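Local coordinates for uncharacterized protein (Streptococcus pneumoniae, PDB 3LFT) that binds L-tryptophan and is probably the substrate-binding component of an ABC transporter that takes up this amino acid or a related solute, at residues N63-G68 against Q249-A254; P72-L77 against A97-D102; V123-A128 against G228-V233; I271-A276 against S286-A291. One frame throughout, in Å; residues are numbered along the deposited sequence.

Interaction 1: N63-G68 against Q249-A254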
loop_
_atom_site.group_PDB
_atom_site.type_symbol
_atom_site.label_atom_id
_atom_site.label_comp_id
_atom_site.label_asym_id
_atom_site.label_seq_id
_atom_site.Cartn_x
_atom_site.Cartn_y
_atom_site.Cartn_z
ATOM N N ASN A 63 -19.585 -9.203 15.200
ATOM C CA ASN A 63 -19.450 -8.857 13.792
ATOM C C ASN A 63 -19.600 -10.093 12.925
ATOM O O ASN A 63 -19.173 -11.191 13.319
ATOM C CB ASN A 63 -18.098 -8.182 13.558
ATOM C CG ASN A 63 -18.018 -6.802 14.210
ATOM O OD1 ASN A 63 -17.076 -6.482 14.963
ATOM N ND2 ASN A 63 -19.029 -6.006 13.975
ATOM N N ASP A 64 -20.220 -9.916 11.755
ATOM C CA ASP A 64 -20.351 -10.998 10.772
ATOM C C ASP A 64 -19.009 -11.308 10.115
ATOM O O ASP A 64 -18.769 -12.426 9.652
ATOM C CB ASP A 64 -21.313 -10.599 9.657
ATOM C CG ASP A 64 -22.721 -10.393 10.136
ATOM O OD1 ASP A 64 -23.180 -11.137 11.022
ATOM O OD2 ASP A 64 -23.377 -9.499 9.572
ATOM N N LEU A 65 -18.171 -10.280 9.992
ATOM C CA LEU A 65 -16.817 -10.409 9.439
ATOM C C LEU A 65 -16.032 -9.185 9.867
ATOM O O LEU A 65 -16.608 -8.201 10.354
ATOM C CB LEU A 65 -16.810 -10.556 7.901
ATOM C CG LEU A 65 -17.472 -9.463 7.044
ATOM C CD1 LEU A 65 -16.600 -8.204 6.904
ATOM C CD2 LEU A 65 -17.789 -10.031 5.665
ATOM N N VAL A 66 -14.712 -9.244 9.691
ATOM C CA VAL A 66 -13.857 -8.100 9.942
ATOM C C VAL A 66 -13.016 -7.807 8.703
ATOM O O VAL A 66 -12.778 -8.697 7.866
ATOM C CB VAL A 66 -12.964 -8.313 11.201
ATOM C CG1 VAL A 66 -13.814 -8.363 12.467
ATOM C CG2 VAL A 66 -12.169 -9.590 11.072
ATOM N N VAL A 67 -12.554 -6.563 8.616
ATOM C CA VAL A 67 -11.822 -6.050 7.459
ATOM C C VAL A 67 -10.550 -5.406 7.951
ATOM O O VAL A 67 -10.614 -4.560 8.847
ATOM C CB VAL A 67 -12.655 -4.970 6.704
ATOM C CG1 VAL A 67 -11.925 -4.510 5.438
ATOM C CG2 VAL A 67 -14.051 -5.507 6.342
ATOM N N GLY A 68 -9.413 -5.801 7.392
ATOM C CA GLY A 68 -8.140 -5.193 7.753
ATOM C C GLY A 68 -7.587 -4.390 6.601
ATOM O O GLY A 68 -7.285 -4.944 5.535
ATOM N N GLN A 249 -20.021 -10.103 -0.973
ATOM C CA GLN A 249 -20.039 -11.504 -1.381
ATOM C C GLN A 249 -19.987 -12.433 -0.160
ATOM O O GLN A 249 -20.685 -13.465 -0.121
ATOM C CB GLN A 249 -18.837 -11.813 -2.262
ATOM C CG GLN A 249 -18.919 -11.509 -3.710
ATOM C CD GLN A 249 -17.691 -12.089 -4.389
ATOM O OE1 GLN A 249 -17.645 -13.280 -4.751
ATOM N NE2 GLN A 249 -16.666 -11.276 -4.497
ATOM N N VAL A 250 -19.146 -12.093 0.814
ATOM C CA VAL A 250 -18.982 -12.909 2.007
ATOM C C VAL A 250 -20.193 -12.790 2.926
ATOM O O VAL A 250 -20.671 -13.801 3.440
ATOM C CB VAL A 250 -17.618 -12.652 2.712
ATOM C CG1 VAL A 250 -17.530 -13.448 4.026
ATOM C CG2 VAL A 250 -16.464 -13.035 1.780
ATOM N N LEU A 251 -20.753 -11.584 3.082
ATOM C CA LEU A 251 -21.991 -11.442 3.857
ATOM C C LEU A 251 -23.075 -12.346 3.290
ATOM O O LEU A 251 -23.848 -12.950 4.054
ATOM C CB LEU A 251 -22.468 -9.991 3.899
ATOM C CG LEU A 251 -21.585 -9.030 4.683
ATOM C CD1 LEU A 251 -22.051 -7.601 4.479
ATOM C CD2 LEU A 251 -21.537 -9.390 6.165
ATOM N N LYS A 252 -23.113 -12.427 1.954
ATOM C CA LYS A 252 -24.107 -13.223 1.224
ATOM C C LYS A 252 -23.764 -14.706 1.163
ATOM O O LYS A 252 -24.509 -15.495 0.566
ATOM C CB LYS A 252 -24.340 -12.664 -0.183
ATOM C CG LYS A 252 -24.985 -11.299 -0.178
ATOM C CD LYS A 252 -25.250 -10.812 -1.598
ATOM C CE LYS A 252 -26.038 -9.494 -1.577
ATOM N NZ LYS A 252 -27.346 -9.612 -0.863
ATOM N N GLY A 253 -22.667 -15.099 1.809
ATOM C CA GLY A 253 -22.388 -16.531 1.990
ATOM C C GLY A 253 -21.130 -17.100 1.362
ATOM O O GLY A 253 -20.835 -18.290 1.541
ATOM N N ALA A 254 -20.387 -16.301 0.588
ATOM C CA ALA A 254 -19.139 -16.825 0.009
ATOM C C ALA A 254 -18.217 -17.290 1.127
ATOM O O ALA A 254 -18.131 -16.635 2.174
ATOM C CB ALA A 254 -18.442 -15.764 -0.846
#
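Leu-65 and Leu-251 meet at about a right angle, the CD2 methyl of one lying 3.8 Å from the CD2 methyl of the other. The meeting depends on an uncommon leucine shape: CG of Leu-65 is placed between the backbone N and the carbonyl carbon, with chi1 at 57°. The same methyl is shared with a second residue, since Leu-65 CD2 also touches Val-250 CG1 at 3.8 Å, this time at a slant. One branch of a strand leucine is thus set against two consecutive side chains of the last helical turn. The setting is a layer of helix on sheet, in the Rossmann-like alpha/beta lobe of a periplasmic-type binding protein: helix 236-251 packs on the six-stranded parallel sheet, in which strand 65-69 runs between strands 3-9 and 86-89. Leu-65 and Val-250 both continue onto Pro-85 and Ile-87. Leu-251 does not start out towards the strand, but its end comes nearer, bringing CD2 to 3.7 Å from Asp-64 CB. Asp-64 OD2 is also nearby, 3.9 Å from Leu-251 CD2, and that oxygen accepts a hydrogen bond from Lys-4 N. Just beyond, the helix closes in a Schellman motif at Gly-253, whose phi is positive, with Ala-254 N bonded to Gln-249 O at 2.9 Å and Gly-253 N bonded back to Val-250 O.

Interaction 2: P72-L77 against A97-D102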
loop_
_atom_site.group_PDB
_atom_site.type_symbol
_atom_site.label_atom_id
_atom_site.label_comp_id
_atom_site.label_asym_id
_atom_site.label_seq_id
_atom_site.Cartn_x
_atom_site.Cartn_y
_atom_site.Cartn_z
ATOM N N PRO A 72 -0.518 -5.014 8.197
ATOM C CA PRO A 72 -0.494 -5.272 9.654
ATOM C C PRO A 72 -1.884 -5.398 10.274
ATOM O O PRO A 72 -2.050 -6.124 11.261
ATOM C CB PRO A 72 0.242 -4.060 10.212
ATOM C CG PRO A 72 1.127 -3.622 9.050
ATOM C CD PRO A 72 0.244 -3.804 7.837
ATOM N N ALA A 73 -2.876 -4.702 9.724
ATOM C CA ALA A 73 -4.235 -4.819 10.241
ATOM C C ALA A 73 -4.846 -6.170 9.908
ATOM O O ALA A 73 -5.433 -6.811 10.769
ATOM C CB ALA A 73 -5.113 -3.697 9.745
ATOM N N ALA A 74 -4.703 -6.618 8.663
ATOM C CA ALA A 74 -5.212 -7.928 8.290
ATOM C C ALA A 74 -4.503 -9.022 9.084
ATOM O O ALA A 74 -5.152 -9.965 9.504
ATOM C CB ALA A 74 -5.052 -8.162 6.788
ATOM N N GLN A 75 -3.191 -8.893 9.294
ATOM C CA GLN A 75 -2.451 -9.873 10.092
ATOM C C GLN A 75 -2.932 -9.891 11.547
ATOM O O GLN A 75 -3.073 -10.956 12.132
ATOM C CB GLN A 75 -0.953 -9.626 10.019
ATOM C CG GLN A 75 -0.339 -9.985 8.654
ATOM C CD GLN A 75 1.128 -9.665 8.584
ATOM O OE1 GLN A 75 1.546 -8.576 8.962
ATOM N NE2 GLN A 75 1.918 -10.580 8.035
ATOM N N GLY A 76 -3.223 -8.716 12.112
ATOM C CA GLY A 76 -3.752 -8.691 13.478
ATOM C C GLY A 76 -5.069 -9.434 13.598
ATOM O O GLY A 76 -5.285 -10.208 14.538
ATOM N N LEU A 77 -5.959 -9.186 12.641
ATOM C CA LEU A 77 -7.269 -9.828 12.665
ATOM C C LEU A 77 -7.153 -11.330 12.418
ATOM O O LEU A 77 -7.790 -12.116 13.123
ATOM C CB LEU A 77 -8.197 -9.164 11.646
ATOM C CG LEU A 77 -8.556 -7.707 11.937
ATOM C CD1 LEU A 77 -9.214 -7.107 10.709
ATOM C CD2 LEU A 77 -9.494 -7.566 13.128
ATOM N N ALA A 97 2.661 -12.728 3.537
ATOM C CA ALA A 97 2.154 -12.276 4.828
ATOM C C ALA A 97 1.597 -13.428 5.655
ATOM O O ALA A 97 1.189 -13.230 6.792
ATOM C CB ALA A 97 1.078 -11.199 4.617
ATOM N N ASN A 98 1.629 -14.645 5.099
ATOM C CA ASN A 98 1.071 -15.850 5.738
ATOM C C ASN A 98 -0.436 -15.717 5.993
ATOM O O ASN A 98 -0.952 -16.258 6.974
ATOM C CB ASN A 98 1.827 -16.181 7.045
ATOM C CG ASN A 98 1.757 -17.652 7.417
ATOM O OD1 ASN A 98 1.821 -18.021 8.605
ATOM N ND2 ASN A 98 1.697 -18.499 6.422
ATOM N N LEU A 99 -1.125 -14.998 5.102
ATOM C CA LEU A 99 -2.566 -14.764 5.224
ATOM C C LEU A 99 -3.410 -15.746 4.420
ATOM O O LEU A 99 -4.536 -16.075 4.820
ATOM C CB LEU A 99 -2.915 -13.319 4.821
ATOM C CG LEU A 99 -2.527 -12.266 5.869
ATOM C CD1 LEU A 99 -2.570 -10.858 5.276
ATOM C CD2 LEU A 99 -3.441 -12.343 7.078
ATOM N N VAL A 100 -2.870 -16.200 3.293
ATOM C CA VAL A 100 -3.543 -17.173 2.426
ATOM C C VAL A 100 -2.521 -18.196 1.984
ATOM O O VAL A 100 -1.325 -17.890 1.936
ATOM C CB VAL A 100 -4.172 -16.509 1.181
ATOM C CG1 VAL A 100 -5.104 -15.350 1.589
ATOM C CG2 VAL A 100 -3.096 -15.986 0.212
ATOM N N LYS A 101 -2.979 -19.409 1.675
ATOM C CA LYS A 101 -2.072 -20.443 1.157
ATOM C C LYS A 101 -1.651 -20.166 -0.289
ATOM O O LYS A 101 -0.479 -20.321 -0.652
ATOM C CB LYS A 101 -2.694 -21.835 1.266
ATOM C CG LYS A 101 -1.741 -22.937 0.843
ATOM C CD LYS A 101 -2.227 -24.298 1.259
ATOM C CE LYS A 101 -1.279 -25.356 0.743
ATOM N NZ LYS A 101 0.081 -25.216 1.338
ATOM N N ASP A 102 -2.627 -19.797 -1.119
ATOM C CA ASP A 102 -2.368 -19.343 -2.486
ATOM C C ASP A 102 -3.513 -18.412 -2.887
ATOM O O ASP A 102 -4.489 -18.233 -2.127
ATOM C CB ASP A 102 -2.096 -20.479 -3.495
ATOM C CG ASP A 102 -3.292 -21.371 -3.743
ATOM O OD1 ASP A 102 -4.392 -20.878 -4.041
ATOM O OD2 ASP A 102 -3.118 -22.610 -3.707
#
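The backbones come nearest at Gln-75 and Leu-99, whose CA atoms are 6.9 Å apart where helix 71-80 passes an irregular loop. Helix 71-80 is the connection of a beta-alpha-beta unit, joining parallel strands 65-69 and 86-89, and the loop follows the second of these strands. Leu-99 and Gln-75 make most of the contact. Leu-99 points at the helix and spreads its methyls over it: CD1 is 4.0 Å from Ala-74 CB, and CD2 is 3.8 Å from the carbonyl oxygen, Ala-74 O. Leu-99 also touches Ala-78 and Met-88. Gln-75 crosses Leu-99 at about a right angle, with Gln-75 CG 4.1 Å from Leu-99 CD1, and runs on extended towards the start of the loop. It reaches Ala-97, whose side chain is about 7 Å from the bound tryptophan. The amide nitrogen is gripped twice, its other acceptor being Asp-145 OD2 at the start of helix 145-160, in the lobe of the four-stranded sheet. Across the contact, Gln-75 NE2 donates to Ala-97 O at 3.0 Å with a nearly straight N-H...O angle of 164°, meeting a lone pair in the carbonyl plane at a C=O...N angle of 116°.

Interaction 3: V123-A128 against G228-V233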
loop_
_atom_site.group_PDB
_atom_site.type_symbol
_atom_site.label_atom_id
_atom_site.label_comp_id
_atom_site.label_asym_id
_atom_site.label_seq_id
_atom_site.Cartn_x
_atom_site.Cartn_y
_atom_site.Cartn_z
ATOM N N VAL A 123 10.860 0.570 -12.548
ATOM C CA VAL A 123 12.235 0.588 -13.060
ATOM C C VAL A 123 12.291 1.236 -14.446
ATOM O O VAL A 123 13.145 2.082 -14.695
ATOM C CB VAL A 123 12.862 -0.827 -13.046
ATOM C CG1 VAL A 123 14.143 -0.858 -13.848
ATOM C CG2 VAL A 123 13.124 -1.252 -11.611
ATOM N N GLU A 124 11.362 0.863 -15.324
ATOM C CA GLU A 124 11.329 1.445 -16.670
ATOM C C GLU A 124 11.138 2.964 -16.597
ATOM O O GLU A 124 11.776 3.704 -17.338
ATOM C CB GLU A 124 10.269 0.764 -17.557
ATOM C CG GLU A 124 10.644 -0.672 -17.954
ATOM C CD GLU A 124 9.471 -1.553 -18.404
ATOM O OE1 GLU A 124 8.285 -1.226 -18.148
ATOM O OE2 GLU A 124 9.748 -2.616 -19.002
ATOM N N LEU A 125 10.292 3.430 -15.685
ATOM C CA LEU A 125 10.051 4.872 -15.534
ATOM C C LEU A 125 11.301 5.602 -15.045
ATOM O O LEU A 125 11.637 6.687 -15.532
ATOM C CB LEU A 125 8.884 5.121 -14.582
ATOM C CG LEU A 125 8.465 6.597 -14.391
ATOM C CD1 LEU A 125 8.028 7.292 -15.671
ATOM C CD2 LEU A 125 7.340 6.649 -13.339
ATOM N N ILE A 126 11.987 5.005 -14.070
ATOM C CA ILE A 126 13.230 5.588 -13.578
ATOM C C ILE A 126 14.267 5.731 -14.699
ATOM O O ILE A 126 14.909 6.781 -14.832
ATOM C CB ILE A 126 13.810 4.775 -12.405
ATOM C CG1 ILE A 126 12.854 4.866 -11.197
ATOM C CG2 ILE A 126 15.223 5.286 -12.035
ATOM C CD1 ILE A 126 13.140 3.826 -10.094
ATOM N N LYS A 127 14.425 4.673 -15.497
ATOM C CA LYS A 127 15.351 4.681 -16.630
ATOM C C LYS A 127 14.983 5.740 -17.668
ATOM O O LYS A 127 15.872 6.352 -18.267
ATOM C CB LYS A 127 15.375 3.308 -17.304
ATOM C CG LYS A 127 15.950 2.193 -16.459
ATOM C CD LYS A 127 17.459 2.285 -16.260
ATOM C CE LYS A 127 18.204 2.074 -17.561
ATOM N NZ LYS A 127 19.641 1.805 -17.272
ATOM N N ALA A 128 13.684 5.953 -17.886
ATOM C CA ALA A 128 13.224 6.895 -18.905
ATOM C C ALA A 128 13.269 8.342 -18.425
ATOM O O ALA A 128 13.672 9.243 -19.176
ATOM C CB ALA A 128 11.819 6.534 -19.343
ATOM N N GLY A 228 7.092 13.909 -4.117
ATOM C CA GLY A 228 7.774 12.893 -4.917
ATOM C C GLY A 228 7.793 13.290 -6.380
ATOM O O GLY A 228 6.986 14.129 -6.816
ATOM N N LEU A 229 8.715 12.712 -7.146
ATOM C CA LEU A 229 8.827 12.996 -8.560
ATOM C C LEU A 229 7.780 12.241 -9.379
ATOM O O LEU A 229 7.050 12.848 -10.169
ATOM C CB LEU A 229 10.235 12.651 -9.039
ATOM C CG LEU A 229 10.429 12.666 -10.564
ATOM C CD1 LEU A 229 10.184 14.050 -11.139
ATOM C CD2 LEU A 229 11.814 12.149 -10.952
ATOM N N ALA A 230 7.716 10.921 -9.195
ATOM C CA ALA A 230 6.869 10.099 -10.037
ATOM C C ALA A 230 6.822 8.701 -9.465
ATOM O O ALA A 230 7.623 8.313 -8.608
ATOM C CB ALA A 230 7.444 10.048 -11.465
ATOM N N SER A 231 5.836 7.940 -9.924
ATOM C CA SER A 231 5.760 6.519 -9.640
ATOM C C SER A 231 4.840 5.826 -10.642
ATOM O O SER A 231 4.355 6.458 -11.585
ATOM C CB SER A 231 5.317 6.250 -8.193
ATOM O OG SER A 231 5.467 4.869 -7.891
ATOM N N VAL A 232 4.595 4.539 -10.412
ATOM C CA VAL A 232 3.580 3.758 -11.137
ATOM C C VAL A 232 2.736 3.113 -10.048
ATOM O O VAL A 232 3.281 2.416 -9.181
ATOM C CB VAL A 232 4.191 2.710 -12.078
ATOM C CG1 VAL A 232 3.093 2.024 -12.866
ATOM C CG2 VAL A 232 5.219 3.379 -13.016
ATOM N N VAL A 233 1.428 3.374 -10.078
ATOM C CA VAL A 233 0.583 3.114 -8.913
ATOM C C VAL A 233 -0.762 2.538 -9.295
ATOM O O VAL A 233 -1.249 2.736 -10.402
ATOM C CB VAL A 233 0.361 4.412 -8.075
ATOM C CG1 VAL A 233 1.704 4.930 -7.543
ATOM C CG2 VAL A 233 -0.328 5.493 -8.909
#
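Leu-125 makes this contact through a single methyl. Its CD2 is 3.5 Å from Ser-231 O, 3.9 Å from Ala-230 CB and 3.9 Å from Val-232 CG2, so it rests over the strand backbone with one aliphatic neighbour before Ser-231 and one after it. The alternation of the strand provides this seat: Ala-230 and Val-232 direct their side chains at the helix, whereas Ser-231 turns its own away and offers its main chain. With CG anti to the backbone N (chi1 -177°), the leucine stretches from its helix to the strand, across a gap of 7.5 Å between Leu-125 CA and Ser-231 CA.

The next shell keeps helix and strand in line. Their short segments run nearly antiparallel, at 156°, with axes 8.5 Å apart at closest approach, and neighbouring residues of helix 119-129 extend the contact. Gln-122 NE2 bonds to Val-232 O, Leu-129 packs on Ala-230, and Gln-121 packs on Val-232. Farther out, Val-123 and Ile-126 lean on Phe-154 of helix 145-160, and Ile-126 also meets Tyr-217 of strand 216-218. Backbone bonds between Ser-231 and Val-270 and between Val-233 and Lys-268 join antiparallel strands 230-233 and 268-271. Helix 119-129 thus packs on an outer strand of the mixed sheet, and Leu-229, just before that strand, shares a backbone bond with Ile-216 at the edge of the four-stranded parallel sheet, all within one lobe of a periplasmic-type binding protein.

Interaction 4: I271-A276 against S286-A291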
loop_
_atom_site.group_PDB
_atom_site.type_symbol
_atom_site.label_atom_id
_atom_site.label_comp_id
_atom_site.label_asym_id
_atom_site.label_seq_id
_atom_site.Cartn_x
_atom_site.Cartn_y
_atom_site.Cartn_z
ATOM N N ILE A 271 2.974 11.552 -12.387
ATOM C CA ILE A 271 4.131 12.415 -12.580
ATOM C C ILE A 271 3.863 13.773 -11.962
ATOM O O ILE A 271 2.829 14.396 -12.234
ATOM C CB ILE A 271 4.459 12.591 -14.073
ATOM C CG1 ILE A 271 4.627 11.224 -14.752
ATOM C CG2 ILE A 271 5.712 13.484 -14.265
ATOM C CD1 ILE A 271 4.842 11.296 -16.217
ATOM N N ASN A 272 4.800 14.234 -11.137
ATOM C CA ASN A 272 4.702 15.562 -10.547
ATOM C C ASN A 272 5.530 16.501 -11.400
ATOM O O ASN A 272 6.755 16.553 -11.301
ATOM C CB ASN A 272 5.182 15.546 -9.095
ATOM C CG ASN A 272 4.851 16.802 -8.363
ATOM O OD1 ASN A 272 4.949 17.913 -8.904
ATOM N ND2 ASN A 272 4.510 16.656 -7.090
ATOM N N LYS A 273 4.819 17.231 -12.258
ATOM C CA LYS A 273 5.443 18.037 -13.290
ATOM C C LYS A 273 6.310 19.132 -12.701
ATOM O O LYS A 273 7.443 19.344 -13.164
ATOM C CB LYS A 273 4.382 18.627 -14.227
ATOM C CG LYS A 273 4.956 19.487 -15.335
ATOM C CD LYS A 273 3.878 19.904 -16.312
ATOM C CE LYS A 273 3.893 18.998 -17.511
ATOM N NZ LYS A 273 3.349 19.696 -18.707
ATOM N N LYS A 274 5.786 19.848 -11.704
ATOM C CA LYS A 274 6.556 20.933 -11.098
ATOM C C LYS A 274 7.788 20.415 -10.369
ATOM O O LYS A 274 8.851 21.010 -10.474
ATOM C CB LYS A 274 5.696 21.805 -10.174
ATOM N N ILE A 275 7.673 19.276 -9.673
ATOM C CA ILE A 275 8.845 18.696 -9.015
ATOM C C ILE A 275 9.899 18.320 -10.057
ATOM O O ILE A 275 11.086 18.625 -9.888
ATOM C CB ILE A 275 8.469 17.498 -8.107
ATOM C CG1 ILE A 275 7.673 17.981 -6.884
ATOM C CG2 ILE A 275 9.704 16.703 -7.685
ATOM C CD1 ILE A 275 8.482 18.763 -5.836
ATOM N N ALA A 276 9.476 17.709 -11.167
ATOM C CA ALA A 276 10.423 17.395 -12.248
ATOM C C ALA A 276 11.142 18.627 -12.738
ATOM O O ALA A 276 12.382 18.651 -12.804
ATOM C CB ALA A 276 9.725 16.700 -13.418
ATOM N N SER A 286 6.716 11.145 -24.682
ATOM C CA SER A 286 5.991 9.878 -24.537
ATOM C C SER A 286 5.596 9.589 -23.083
ATOM O O SER A 286 4.505 9.081 -22.813
ATOM C CB SER A 286 6.800 8.711 -25.123
ATOM O OG SER A 286 7.999 8.487 -24.400
ATOM N N VAL A 287 6.479 9.933 -22.150
ATOM C CA VAL A 287 6.194 9.776 -20.722
ATOM C C VAL A 287 5.015 10.670 -20.308
ATOM O O VAL A 287 4.062 10.209 -19.672
ATOM C CB VAL A 287 7.459 10.046 -19.861
ATOM C CG1 VAL A 287 7.128 10.105 -18.369
ATOM C CG2 VAL A 287 8.517 8.977 -20.129
ATOM N N LEU A 288 5.053 11.941 -20.699
ATOM C CA LEU A 288 3.954 12.830 -20.365
ATOM C C LEU A 288 2.629 12.368 -21.001
ATOM O O LEU A 288 1.585 12.415 -20.348
ATOM C CB LEU A 288 4.285 14.280 -20.745
ATOM C CG LEU A 288 3.288 15.365 -20.309
ATOM C CD1 LEU A 288 3.324 15.577 -18.802
ATOM C CD2 LEU A 288 3.574 16.679 -21.040
ATOM N N LYS A 289 2.687 11.909 -22.256
ATOM C CA LYS A 289 1.493 11.458 -22.988
ATOM C C LYS A 289 0.830 10.223 -22.358
ATOM O O LYS A 289 -0.400 10.143 -22.297
ATOM C CB LYS A 289 1.812 11.217 -24.475
ATOM N N GLU A 290 1.643 9.289 -21.866
ATOM C CA GLU A 290 1.144 8.032 -21.286
ATOM C C GLU A 290 0.770 8.143 -19.809
ATOM O O GLU A 290 0.290 7.181 -19.214
ATOM C CB GLU A 290 2.187 6.917 -21.451
ATOM N N ALA A 291 0.968 9.314 -19.222
ATOM C CA ALA A 291 0.766 9.480 -17.786
ATOM C C ALA A 291 -0.674 9.235 -17.360
ATOM O O ALA A 291 -1.605 9.766 -17.958
ATOM C CB ALA A 291 1.222 10.854 -17.351
#
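Ile-271 gives up the most surface here, and it does so through the end of its longer branch. The chain beyond CB is extended (chi2 176°), which brings CD1 up against Val-287 of helix 285-290. CD1 lies 3.4 Å from Val-287 CG1, closer than ordinary van der Waals contact, and 3.8 Å from Ala-291 CB, four residues further along. It is also 3.7 Å from the carbonyl oxygen, Val-287 O, so the methyl is lodged against side chains and backbone at once. Ile-283, in the loop between the two segments, adds to the apolar surroundings of Ile-271. Because Ile-271 ends strand 268-271, the middle strand of the mixed sheet between 230-233 and 293-294, the contact joins that sheet to helix 285-290.

Lys-273 and Leu-288 form the outer part of the contact and cross at about a right angle. A bend in the lysine at chi3 (-98°) swings its end round to the leucine, where CE meets Leu-288 CD1 at 3.7 Å and NZ passes Leu-288 CD2 at 3.8 Å. Both residues also lean on Val-294 of the short terminal strand.

Between them in sequence, Asn-272 caps the helix that Lys-273 begins: its OD1 accepts from Ile-275 N at 3.1 Å, the donor standing 51° out of the carbonyl plane, while its ND2 bonds to Val-224 O. Across the segments the contact is mainly van der Waals, with no polar pair joining them. It depends on shape and on the close fit of Ile-271 to Val-287, and Lys-273 joins through CE, with NZ alongside the leucine methyls.

Overall arrangement
The four contacts form two pairs at opposite sides of the chain's centre. Interactions 1 and 2, 16 Å apart between centres, share the lobe of the six-stranded sheet: strand 65-69 leads directly into helix 71-80, and Leu-77 packs on Val-66 and Val-67. Interactions 3 and 4, 10 Å apart, share the three-stranded mixed sheet, where Leu-229 O probably bonds to Asn-272 N at 2.8 Å. Centres of interactions 1 and 4 are 40 Å apart. Along the chain, interactions 2 and 3 are nested within the loop closed by interaction 1, and interaction 4 follows. The chain thus returns to its first lobe through helix 236-251, as expected of a two-lobed binding protein holding tryptophan.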